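Side-chain contacts in nicotinate-nucleotide--dimethylbenzimidazole phosphoribosyltransferase (Thermus thermophilus HB8, PDB 1WX1), which probably catalyses transfer of the phosphoribosyl group of nicotinate mononucleotide to 5,6-dimethylbenzimidazole, forming alpha-ribazole 5'-phosphate for cobalamin biosynthesis: residues Q15-P20 / A330-G335; L31-L36 / A317-L322; V49-A54 / A83-F88; L76-G81 / V96-V101; L259-W262 / G267-D270. One frame throughout, in Å; residues are numbered along the deposited sequence.

Interactions 3 and 4 are buried and apolar: they pack successive helices, 84-91 and 70-79, on the neighbouring strands 47-54 and 94-100, their centres about 6 Å apart. Interaction 2, also buried, joins two helices from opposite ends of the chain through leucines and alanines. Interaction 5, partly buried, lies on the opposite side of the chain's centre from interactions 3 and 4 and mixes leucine packing with an arginine lying along a tryptophan; it reaches interaction 2 through a probable hydrogen bond from Arg32 to the Asp270 carbonyl. Interaction 1 lies farthest out, about 37 Å from the centre, and is the one whose segments are joined by hydrogen bonds. All but interaction 5 touch the second subunit.

Interaction 1: Q15-P20 / A330-G335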
# COMPACT_ATOMS: atom_id res chain seq x y z
N GLN A 15 1.85 -12.40 -21.00
CA GLN A 15 0.66 -12.77 -21.76
C GLN A 15 -0.67 -12.54 -21.04
O GLN A 15 -1.73 -12.90 -21.56
CB GLN A 15 0.75 -14.23 -22.21
CG GLN A 15 1.80 -14.46 -23.29
CD GLN A 15 1.53 -13.64 -24.55
OE1 GLN A 15 0.52 -13.83 -25.23
NE2 GLN A 15 2.43 -12.70 -24.86
N LEU A 16 -0.63 -11.94 -19.85
CA LEU A 16 -1.85 -11.68 -19.10
C LEU A 16 -2.66 -10.57 -19.78
O LEU A 16 -2.10 -9.74 -20.49
CB LEU A 16 -1.53 -11.28 -17.66
CG LEU A 16 -0.87 -12.36 -16.80
CD1 LEU A 16 -0.67 -11.83 -15.39
CD2 LEU A 16 -1.74 -13.63 -16.78
N THR A 17 -3.97 -10.56 -19.54
CA THR A 17 -4.84 -9.57 -20.15
C THR A 17 -4.70 -8.15 -19.60
O THR A 17 -5.52 -7.68 -18.81
CB THR A 17 -6.33 -10.00 -20.06
OG1 THR A 17 -6.65 -10.33 -18.70
CG2 THR A 17 -6.58 -11.21 -20.96
N LYS A 18 -3.64 -7.48 -20.03
CA LYS A 18 -3.34 -6.11 -19.64
C LYS A 18 -2.10 -5.64 -20.38
O LYS A 18 -1.27 -6.45 -20.81
CB LYS A 18 -3.15 -6.00 -18.12
CG LYS A 18 -2.29 -7.07 -17.48
CD LYS A 18 -0.82 -6.81 -17.68
CE LYS A 18 0.02 -7.79 -16.88
NZ LYS A 18 1.47 -7.50 -17.00
N PRO A 19 -1.96 -4.32 -20.56
CA PRO A 19 -0.79 -3.79 -21.27
C PRO A 19 0.50 -4.23 -20.58
O PRO A 19 0.52 -4.43 -19.37
CB PRO A 19 -0.99 -2.27 -21.20
CG PRO A 19 -2.49 -2.13 -21.09
CD PRO A 19 -2.85 -3.23 -20.12
N PRO A 20 1.59 -4.40 -21.35
CA PRO A 20 2.86 -4.81 -20.76
C PRO A 20 3.31 -3.83 -19.69
O PRO A 20 3.26 -2.62 -19.89
CB PRO A 20 3.81 -4.82 -21.96
CG PRO A 20 2.89 -5.19 -23.10
CD PRO A 20 1.69 -4.32 -22.82
N ALA A 330 -8.59 -15.74 -22.33
CA ALA A 330 -9.80 -14.91 -22.26
C ALA A 330 -10.39 -14.55 -23.61
O ALA A 330 -11.52 -14.08 -23.68
CB ALA A 330 -9.50 -13.64 -21.47
N GLY A 331 -9.63 -14.75 -24.68
CA GLY A 331 -10.13 -14.41 -26.00
C GLY A 331 -10.14 -12.91 -26.21
O GLY A 331 -11.10 -12.35 -26.74
N VAL A 332 -9.08 -12.26 -25.77
CA VAL A 332 -8.94 -10.81 -25.91
C VAL A 332 -7.92 -10.56 -27.01
O VAL A 332 -6.86 -11.19 -27.03
CB VAL A 332 -8.45 -10.16 -24.58
CG1 VAL A 332 -8.26 -8.65 -24.77
CG2 VAL A 332 -9.45 -10.43 -23.47
N SER A 333 -8.24 -9.64 -27.92
CA SER A 333 -7.36 -9.30 -29.05
C SER A 333 -6.15 -8.53 -28.51
O SER A 333 -6.24 -7.89 -27.48
CB SER A 333 -8.09 -8.43 -30.05
OG SER A 333 -9.29 -9.06 -30.48
N ARG A 334 -5.03 -8.54 -29.24
CA ARG A 334 -3.82 -7.91 -28.73
C ARG A 334 -3.45 -6.66 -29.50
O ARG A 334 -4.15 -6.27 -30.44
CB ARG A 334 -2.68 -8.87 -28.79
CG ARG A 334 -3.15 -10.30 -28.95
CD ARG A 334 -1.97 -11.21 -29.18
NE ARG A 334 -2.21 -12.49 -28.54
CZ ARG A 334 -1.46 -13.00 -27.57
NH1 ARG A 334 -0.40 -12.34 -27.12
NH2 ARG A 334 -1.76 -14.18 -27.05
N GLY A 335 -2.36 -6.02 -29.10
CA GLY A 335 -1.88 -4.86 -29.82
C GLY A 335 -0.38 -4.66 -29.84
O GLY A 335 0.21 -4.70 -30.96
OXT GLY A 335 0.20 -4.44 -28.76
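At the dimer interface the C-terminal tail meets the loop after helix 3-14, Arg334 gripping Gln15 while Ala330 and Val332 pack on Thr17. Both terminal nitrogens of the guanidinium converge on one oxygen. Arg334 NH1 gives the shorter bond, 2.6 Å to Gln15 OE1 on a lone pair in the carbonyl plane; Arg334 NH2, 2.9 Å from the same OE1, comes nearly along the C=O axis and its bond is more bent. OE1 lies in the guanidinium plane, and the two flat groups are nearly coplanar, 15° apart. With an alanine here the amide is gone, and the Arg334 head would probably lose this acceptor and be freer to turn.

Thr17 is the centre of an inverse gamma turn, a tight bend that carries its side chain toward the tail. Its chi1 of 52° sets OG1 between the backbone N and the carbonyl carbon, leaving Thr17 CG2 anti to the latter, 3.8 Å from Ala330 CB and 3.9 Å from Val332 CG2. Threonine suits the place with two unlike branches: the methyl meets these apolar neighbours, while OG1 has Asn77 of the second subunit as polar partner, the Ala325 carbonyl also within bonding distance. Ser333 also bonds that subunit, at Glu69 and Gln73.

Interaction 2: L31-L36 / A317-L322; sequences LRLAAL and AAARIL
Leu33 sends one methyl against the alanine surface of the helix opposite. Its CD1 lies 4.0 Å from Ala319 N and 4.1 Å from Ala319 CB, and Leu33 CD1 is 4.3 Å from Ala318 CB, so a single branch rests over two consecutive small residues. The side chain is extended, CD1 being anti to CA (chi2 173°), which carries this methyl outward from its own helix. One helical step on, the roles are exchanged: Ala34 CB receives Leu322 CD1 at 3.9 Å, the leucine now coming from the other segment. The pairing of long with short side chains lets the backbones approach, Leu33 CA and Ala319 CA being 6.6 Å apart.

A second shell holds these groups in place. Phe273 of strand 272-274 packs on Leu33, and Pro42 touches both Ala34 and Leu322. Beyond them lies the dimer interface, where Ile321 packs on Phe88 of the second subunit and Arg320 hydrogen-bonds Gln87 of that subunit. Aliphatic residues suit this buried seam, which has no hydrogen bond between the segments. It is a helix-helix packing contact, made by leucines laid on alanines, that brings helix 24-37 near the start of the chain against helix 306-321 near its end.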
# COMPACT_ATOMS: atom_id res chain seq x y z
N LEU A 31 6.43 -12.27 -9.64
CA LEU A 31 7.41 -13.20 -10.18
C LEU A 31 8.29 -13.78 -9.08
O LEU A 31 8.62 -14.97 -9.10
CB LEU A 31 8.28 -12.50 -11.22
CG LEU A 31 7.53 -11.92 -12.42
CD1 LEU A 31 8.52 -11.21 -13.34
CD2 LEU A 31 6.81 -13.03 -13.17
N ARG A 32 8.69 -12.95 -8.13
CA ARG A 32 9.53 -13.44 -7.05
C ARG A 32 8.75 -14.43 -6.19
O ARG A 32 9.28 -15.47 -5.80
CB ARG A 32 10.03 -12.27 -6.19
CG ARG A 32 10.96 -11.31 -6.94
CD ARG A 32 11.53 -10.25 -5.99
NE ARG A 32 12.29 -10.87 -4.91
CZ ARG A 32 12.49 -10.30 -3.72
NH1 ARG A 32 11.99 -9.10 -3.45
NH2 ARG A 32 13.19 -10.95 -2.80
N LEU A 33 7.50 -14.11 -5.90
CA LEU A 33 6.65 -14.99 -5.10
C LEU A 33 6.50 -16.35 -5.79
O LEU A 33 6.58 -17.40 -5.15
CB LEU A 33 5.28 -14.35 -4.88
CG LEU A 33 5.32 -13.11 -3.98
CD1 LEU A 33 3.95 -12.43 -3.94
CD2 LEU A 33 5.77 -13.53 -2.57
N ALA A 34 6.27 -16.32 -7.10
CA ALA A 34 6.12 -17.56 -7.86
C ALA A 34 7.39 -18.41 -7.76
O ALA A 34 7.32 -19.61 -7.52
CB ALA A 34 5.82 -17.25 -9.33
N ALA A 35 8.54 -17.77 -7.93
CA ALA A 35 9.82 -18.47 -7.86
C ALA A 35 10.07 -19.04 -6.46
O ALA A 35 10.60 -20.14 -6.33
CB ALA A 35 10.95 -17.53 -8.26
N LEU A 36 9.69 -18.29 -5.43
CA LEU A 36 9.87 -18.75 -4.05
C LEU A 36 9.02 -19.96 -3.73
O LEU A 36 9.48 -20.89 -3.09
CB LEU A 36 9.53 -17.63 -3.07
CG LEU A 36 10.54 -16.50 -2.90
CD1 LEU A 36 10.04 -15.53 -1.84
CD2 LEU A 36 11.90 -17.07 -2.51
N ALA A 317 -2.06 -9.43 -3.24
CA ALA A 317 -2.58 -8.92 -4.51
C ALA A 317 -1.61 -9.28 -5.63
O ALA A 317 -2.03 -9.71 -6.71
CB ALA A 317 -2.75 -7.41 -4.44
N ALA A 318 -0.32 -9.08 -5.38
CA ALA A 318 0.70 -9.39 -6.37
C ALA A 318 0.63 -10.86 -6.79
O ALA A 318 0.70 -11.17 -7.97
CB ALA A 318 2.08 -9.07 -5.79
N ALA A 319 0.48 -11.75 -5.81
CA ALA A 319 0.40 -13.18 -6.11
C ALA A 319 -0.78 -13.49 -7.03
O ALA A 319 -0.67 -14.33 -7.92
CB ALA A 319 0.28 -13.97 -4.81
N ARG A 320 -1.90 -12.81 -6.82
CA ARG A 320 -3.10 -13.03 -7.63
C ARG A 320 -2.97 -12.57 -9.08
O ARG A 320 -3.74 -12.99 -9.94
CB ARG A 320 -4.31 -12.32 -6.99
CG ARG A 320 -4.68 -12.82 -5.60
CD ARG A 320 -4.96 -14.32 -5.60
NE ARG A 320 -5.97 -14.70 -6.59
CZ ARG A 320 -6.46 -15.93 -6.72
NH1 ARG A 320 -6.02 -16.91 -5.93
NH2 ARG A 320 -7.37 -16.20 -7.64
N ILE A 321 -2.01 -11.70 -9.37
CA ILE A 321 -1.83 -11.22 -10.74
C ILE A 321 -1.67 -12.39 -11.70
O ILE A 321 -2.26 -12.40 -12.78
CB ILE A 321 -0.58 -10.30 -10.88
CG1 ILE A 321 -0.81 -9.00 -10.12
CG2 ILE A 321 -0.31 -10.01 -12.35
CD1 ILE A 321 0.41 -8.09 -10.07
N LEU A 322 -0.88 -13.37 -11.30
CA LEU A 322 -0.62 -14.54 -12.13
C LEU A 322 -1.84 -15.45 -12.28
O LEU A 322 -1.82 -16.41 -13.05
CB LEU A 322 0.58 -15.31 -11.58
CG LEU A 322 1.91 -14.58 -11.84
CD1 LEU A 322 3.01 -15.09 -10.91
CD2 LEU A 322 2.30 -14.77 -13.30

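Interaction 3: V49-A54 / A83-F88; sequences VVVAAA and AAINQF
Ile85 bridges Val49 and Val51, two residues whose side chains project from the same face of strand 47-54. Its CG1 lies 4.2 Å from Val49 CG1, and the same Ile85 CG1 is 4.4 Å from Val51 CG2. The ethyl branch reaches the strand because CG1 is anti to the backbone N (chi1 -172°), extending away from the helix. The end of that branch is as near: Ile85 CD1 is 4.2 Å from Val49 CG1. Branched aliphatic side chains suit both partners, since valine is at home in a strand and isoleucine's ethyl branch offers a second carbon, CD1, to Val49 beside CG1. Helices 70-79 and 306-321 add to this apolar seam, Phe78 packing on Ile85 and Val51, and Val309 on Ile85 and Val49.

The more open, polar part is at Asn86. Partly exposed, it starts away from the strand and turns back on its own helix end, where OD1 accepts from the N-cap residue: Ala83 N is 3.1 Å from Asn86 OD1, tilted 20° from the carbonyl plane, in the manner of one half of a capping box. Its ND2 donates to the Phe78 carbonyl, tying this helix to the preceding one.

Ile85 thus has two jobs: its apolar branch packs the helix start against the sheet, while its backbone N-H bonds Glu304 OE1, consistent with a set position for this predicted proton acceptor.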
# COMPACT_ATOMS: atom_id res chain seq x y z
N VAL A 49 3.40 -11.91 12.12
CA VAL A 49 4.47 -10.99 12.46
C VAL A 49 4.91 -11.37 13.88
O VAL A 49 4.07 -11.59 14.76
CB VAL A 49 4.03 -9.49 12.43
CG1 VAL A 49 2.90 -9.23 13.43
CG2 VAL A 49 5.22 -8.59 12.76
N VAL A 50 6.22 -11.50 14.07
CA VAL A 50 6.75 -11.81 15.38
C VAL A 50 7.46 -10.54 15.83
O VAL A 50 8.42 -10.09 15.19
CB VAL A 50 7.77 -12.97 15.34
CG1 VAL A 50 8.36 -13.19 16.74
CG2 VAL A 50 7.07 -14.24 14.86
N VAL A 51 6.95 -9.94 16.89
CA VAL A 51 7.52 -8.71 17.43
C VAL A 51 8.48 -9.06 18.55
O VAL A 51 8.05 -9.54 19.60
CB VAL A 51 6.41 -7.78 17.97
CG1 VAL A 51 7.01 -6.45 18.42
CG2 VAL A 51 5.34 -7.57 16.91
N ALA A 52 9.77 -8.84 18.33
CA ALA A 52 10.80 -9.13 19.32
C ALA A 52 11.03 -7.89 20.19
O ALA A 52 11.17 -6.79 19.67
CB ALA A 52 12.09 -9.55 18.63
N ALA A 53 11.09 -8.08 21.50
CA ALA A 53 11.28 -6.97 22.41
C ALA A 53 12.41 -7.18 23.41
O ALA A 53 12.61 -8.28 23.91
CB ALA A 53 9.98 -6.70 23.17
N ALA A 54 13.13 -6.10 23.68
CA ALA A 54 14.23 -6.13 24.63
C ALA A 54 14.64 -4.70 24.94
O ALA A 54 14.40 -3.79 24.14
CB ALA A 54 15.42 -6.90 24.05
N ALA A 83 -1.96 -1.62 20.53
CA ALA A 83 -0.89 -0.99 19.76
C ALA A 83 -1.20 -0.89 18.27
O ALA A 83 -2.12 -1.54 17.77
CB ALA A 83 0.43 -1.74 19.96
N ALA A 84 -0.43 -0.08 17.57
CA ALA A 84 -0.62 0.10 16.13
C ALA A 84 -0.52 -1.24 15.42
O ALA A 84 -1.34 -1.56 14.54
CB ALA A 84 0.42 1.08 15.58
N ILE A 85 0.47 -2.05 15.80
CA ILE A 85 0.66 -3.34 15.16
C ILE A 85 -0.58 -4.23 15.27
O ILE A 85 -0.93 -4.93 14.32
CB ILE A 85 1.91 -4.08 15.72
CG1 ILE A 85 2.18 -5.33 14.88
CG2 ILE A 85 1.70 -4.46 17.18
CD1 ILE A 85 2.46 -5.03 13.41
N ASN A 86 -1.25 -4.22 16.42
CA ASN A 86 -2.44 -5.04 16.58
C ASN A 86 -3.54 -4.59 15.61
O ASN A 86 -4.24 -5.42 15.03
CB ASN A 86 -3.01 -4.95 18.00
CG ASN A 86 -2.02 -5.40 19.05
OD1 ASN A 86 -1.38 -4.58 19.69
ND2 ASN A 86 -1.89 -6.72 19.21
N GLN A 87 -3.68 -3.27 15.46
CA GLN A 87 -4.70 -2.72 14.58
C GLN A 87 -4.44 -3.03 13.11
O GLN A 87 -5.35 -3.39 12.37
CB GLN A 87 -4.80 -1.20 14.77
CG GLN A 87 -5.15 -0.77 16.19
CD GLN A 87 -6.31 -1.57 16.78
OE1 GLN A 87 -7.34 -1.77 16.14
NE2 GLN A 87 -6.14 -2.03 18.02
N PHE A 88 -3.18 -2.89 12.69
CA PHE A 88 -2.82 -3.17 11.31
C PHE A 88 -2.93 -4.66 11.00
O PHE A 88 -3.35 -5.05 9.92
CB PHE A 88 -1.40 -2.66 11.02
CG PHE A 88 -1.28 -1.15 11.04
CD1 PHE A 88 -2.41 -0.34 11.12
CD2 PHE A 88 -0.03 -0.55 10.96
CE1 PHE A 88 -2.30 1.05 11.12
CE2 PHE A 88 0.10 0.84 10.97
CZ PHE A 88 -1.04 1.65 11.04

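Interaction 4: L76-G81 / V96-V101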
# COMPACT_ATOMS: atom_id res chain seq x y z
N LEU A 76 2.95 -5.13 27.02
CA LEU A 76 1.65 -5.38 27.63
C LEU A 76 0.56 -4.84 26.71
O LEU A 76 -0.49 -5.46 26.56
CB LEU A 76 1.58 -4.72 29.01
CG LEU A 76 2.47 -5.36 30.07
CD1 LEU A 76 2.42 -4.53 31.35
CD2 LEU A 76 2.02 -6.79 30.33
N ASN A 77 0.82 -3.69 26.09
CA ASN A 77 -0.14 -3.08 25.17
C ASN A 77 -0.38 -4.05 24.01
O ASN A 77 -1.52 -4.24 23.59
CB ASN A 77 0.42 -1.75 24.64
CG ASN A 77 -0.65 -0.84 24.03
OD1 ASN A 77 -0.32 0.15 23.35
ND2 ASN A 77 -1.91 -1.16 24.27
N PHE A 78 0.69 -4.67 23.51
CA PHE A 78 0.59 -5.65 22.42
C PHE A 78 -0.32 -6.80 22.83
O PHE A 78 -1.18 -7.23 22.07
CB PHE A 78 1.96 -6.27 22.07
CG PHE A 78 2.96 -5.30 21.50
CD1 PHE A 78 4.33 -5.54 21.64
CD2 PHE A 78 2.56 -4.14 20.84
CE1 PHE A 78 5.28 -4.65 21.13
CE2 PHE A 78 3.49 -3.25 20.32
CZ PHE A 78 4.86 -3.50 20.48
N LEU A 79 -0.11 -7.31 24.05
CA LEU A 79 -0.90 -8.43 24.54
C LEU A 79 -2.35 -8.06 24.80
O LEU A 79 -3.22 -8.93 24.85
CB LEU A 79 -0.27 -8.99 25.83
CG LEU A 79 1.18 -9.47 25.70
CD1 LEU A 79 1.65 -10.04 27.03
CD2 LEU A 79 1.29 -10.53 24.60
N ARG A 80 -2.62 -6.77 24.95
CA ARG A 80 -3.99 -6.33 25.19
C ARG A 80 -4.62 -5.77 23.92
O ARG A 80 -5.76 -5.30 23.95
CB ARG A 80 -4.00 -5.31 26.33
CG ARG A 80 -3.67 -5.98 27.66
CD ARG A 80 -3.23 -5.01 28.74
NE ARG A 80 -2.84 -5.75 29.94
CZ ARG A 80 -2.30 -5.20 31.03
NH1 ARG A 80 -2.09 -3.89 31.08
NH2 ARG A 80 -1.99 -5.97 32.07
N GLY A 81 -3.87 -5.84 22.83
CA GLY A 81 -4.36 -5.39 21.53
C GLY A 81 -4.54 -3.91 21.29
O GLY A 81 -5.29 -3.53 20.39
N VAL A 96 -0.38 -12.07 15.35
CA VAL A 96 0.64 -11.31 16.07
C VAL A 96 1.22 -12.14 17.20
O VAL A 96 0.49 -12.66 18.04
CB VAL A 96 0.07 -10.00 16.67
CG1 VAL A 96 1.14 -9.29 17.49
CG2 VAL A 96 -0.43 -9.08 15.56
N TYR A 97 2.54 -12.29 17.20
CA TYR A 97 3.23 -13.02 18.26
C TYR A 97 4.24 -12.07 18.86
O TYR A 97 4.84 -11.27 18.15
CB TYR A 97 3.97 -14.25 17.71
CG TYR A 97 3.10 -15.27 17.04
CD1 TYR A 97 2.78 -15.16 15.68
CD2 TYR A 97 2.58 -16.35 17.75
CE1 TYR A 97 1.97 -16.10 15.06
CE2 TYR A 97 1.76 -17.30 17.14
CZ TYR A 97 1.47 -17.17 15.79
OH TYR A 97 0.66 -18.10 15.18
N VAL A 98 4.43 -12.16 20.18
CA VAL A 98 5.39 -11.30 20.86
C VAL A 98 6.47 -12.18 21.48
O VAL A 98 6.17 -13.24 22.04
CB VAL A 98 4.71 -10.46 21.97
CG1 VAL A 98 5.74 -9.54 22.63
CG2 VAL A 98 3.58 -9.64 21.39
N LEU A 99 7.72 -11.75 21.37
CA LEU A 99 8.83 -12.50 21.91
C LEU A 99 9.65 -11.61 22.84
O LEU A 99 10.17 -10.58 22.42
CB LEU A 99 9.72 -13.02 20.78
CG LEU A 99 11.11 -13.56 21.15
CD1 LEU A 99 10.96 -14.86 21.93
CD2 LEU A 99 11.93 -13.80 19.88
N ASP A 100 9.76 -12.01 24.10
CA ASP A 100 10.56 -11.25 25.06
C ASP A 100 11.92 -11.92 25.14
O ASP A 100 12.03 -13.04 25.63
CB ASP A 100 9.92 -11.26 26.45
CG ASP A 100 10.86 -10.70 27.53
OD1 ASP A 100 10.61 -10.95 28.73
OD2 ASP A 100 11.84 -10.00 27.18
N VAL A 101 12.95 -11.26 24.63
CA VAL A 101 14.30 -11.81 24.72
C VAL A 101 15.16 -10.96 25.64
O VAL A 101 16.31 -11.28 25.89
CB VAL A 101 15.02 -11.90 23.34
CG1 VAL A 101 14.52 -13.11 22.57
CG2 VAL A 101 14.82 -10.61 22.54
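Val98 projects from its strand toward helix 70-79 and puts one methyl, CG2, between two consecutive helix residues. Phe78 stands at about a right angle to the valine, which it meets at the base of its side chain: Phe78 CB is 3.8 Å from Val98 CG2, and the ring atom Phe78 CD1 is 4.2 Å from it. Leu79 comes in on a slant and touches with its end, Leu79 CD2 lying 4.0 Å from Val98 CG2. The valine's own rotation arranges this: with CG1 anti to the backbone N (chi1 -178°), CG2 stands anti to the carbonyl carbon, where both helix residues can reach it. A beta-branched residue suits a strand and gives a short, stiff side chain; leucine has the length to reach it with its end, while phenylalanine meets it with CB and sends its ring onward.

Around these three, Leu113 of strand 113-115, outermost in this chain's sheet, packs on both Leu79 and Val98. The Phe78 ring continues past the valine to Val51 and to Glu304, the predicted proton acceptor. The helix stops just beyond the contact in a Schellman motif: Gly81, with a positive phi of 71°, bonds back from its N to Phe78 O at 3.1 Å, a backbone turn that glycine accommodates easily.

Strands 47-54 and 94-100 are parallel neighbours joined through helices 70-79 and 84-91, a beta-alpha-beta crossover within a sheet of strand order 3-2-1-4-5-6, as in Rossmann-like folds.

Interaction 5: L259-W262 / G267-D270; sequences LLAW and GLRD
Arg269 runs beside the indole of Trp262, the two side chains pointing the same way, and can be followed atom by atom along the ring. Its CB meets the pyrrole part first, 3.5 Å from Trp262 NE1, with Trp262 CD1 at 3.7 Å from the same Arg269 CB. CG then passes above one face, offset toward the rim. Farther out, Arg269 CD reaches the six-membered ring, 4.0 Å from Trp262 CZ2. Here the chain bends, with chi3 at 92°, and the guanidinium plane ends up 85° from the indole plane, so the charged group is not stacked on the ring; the methylenes do the packing. At the tip, NH1 makes a weak hydrogen bond to the Leu290 carbonyl, in the helix whose Leu290 side chain also touches Trp262.

The contact closes a short return between helix 252-264 and the outermost strand 272-274 of the parallel sheet. Residues 267-270 form a 3-10 segment, with Asp270 N bonded to Gly267 O at 3.2 Å. A smaller residue such as alanine in place of Trp262 would probably leave the aliphatic part of Arg269 without its flat support, opening a gap beside Leu290.

One residue earlier, Leu268 makes the buried half of the contact. CG anti to the backbone N (chi1 -179°) directs its branches at the helix, where Leu268 CD1 lies 3.9 Å from Ala261 CB. The small alanine leaves room for the leucine, which also packs on Leu238 and Tyr241 of helix 228-242.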
# COMPACT_ATOMS: atom_id res chain seq x y z
N LEU A 259 19.77 -7.67 8.07
CA LEU A 259 21.13 -7.56 7.54
C LEU A 259 22.02 -8.58 8.22
O LEU A 259 22.88 -9.21 7.58
CB LEU A 259 21.68 -6.15 7.76
CG LEU A 259 21.13 -5.04 6.87
CD1 LEU A 259 21.72 -3.70 7.29
CD2 LEU A 259 21.45 -5.33 5.41
N LEU A 260 21.82 -8.75 9.53
CA LEU A 260 22.61 -9.71 10.28
C LEU A 260 22.33 -11.12 9.77
O LEU A 260 23.25 -11.92 9.57
CB LEU A 260 22.27 -9.63 11.78
CG LEU A 260 22.96 -10.65 12.69
CD1 LEU A 260 24.47 -10.60 12.49
CD2 LEU A 260 22.59 -10.36 14.14
N ALA A 261 21.05 -11.42 9.54
CA ALA A 261 20.65 -12.73 9.03
C ALA A 261 21.27 -12.96 7.65
O ALA A 261 21.77 -14.05 7.35
CB ALA A 261 19.12 -12.81 8.94
N TRP A 262 21.23 -11.93 6.82
CA TRP A 262 21.79 -11.98 5.48
C TRP A 262 23.29 -12.30 5.53
O TRP A 262 23.79 -13.10 4.74
CB TRP A 262 21.55 -10.64 4.78
CG TRP A 262 22.09 -10.56 3.39
CD1 TRP A 262 22.03 -11.52 2.41
CD2 TRP A 262 22.73 -9.42 2.79
NE1 TRP A 262 22.60 -11.06 1.25
CE2 TRP A 262 23.06 -9.77 1.46
CE3 TRP A 262 23.10 -8.15 3.26
CZ2 TRP A 262 23.68 -8.89 0.57
CZ3 TRP A 262 23.72 -7.27 2.38
CH2 TRP A 262 24.03 -7.65 1.06
N GLY A 267 21.98 -16.35 0.77
CA GLY A 267 20.80 -16.58 -0.05
C GLY A 267 19.48 -16.07 0.50
O GLY A 267 18.47 -16.03 -0.22
N LEU A 268 19.47 -15.65 1.76
CA LEU A 268 18.26 -15.17 2.40
C LEU A 268 17.69 -13.92 1.74
O LEU A 268 16.48 -13.67 1.79
CB LEU A 268 18.55 -14.90 3.88
CG LEU A 268 17.40 -14.40 4.76
CD1 LEU A 268 17.54 -15.03 6.15
CD2 LEU A 268 17.43 -12.88 4.83
N ARG A 269 18.56 -13.15 1.11
CA ARG A 269 18.16 -11.92 0.45
C ARG A 269 17.08 -12.13 -0.61
O ARG A 269 16.23 -11.27 -0.80
CB ARG A 269 19.37 -11.26 -0.20
CG ARG A 269 19.10 -9.88 -0.78
CD ARG A 269 20.33 -9.42 -1.55
NE ARG A 269 20.26 -9.79 -2.96
CZ ARG A 269 19.27 -9.40 -3.77
NH1 ARG A 269 18.27 -8.65 -3.31
NH2 ARG A 269 19.27 -9.79 -5.04
N ASP A 270 17.11 -13.28 -1.29
CA ASP A 270 16.13 -13.59 -2.33
C ASP A 270 14.71 -13.79 -1.80
O ASP A 270 13.75 -13.76 -2.56
CB ASP A 270 16.55 -14.84 -3.11
CG ASP A 270 17.88 -14.67 -3.79
OD1 ASP A 270 18.09 -13.62 -4.42
OD2 ASP A 270 18.71 -15.60 -3.69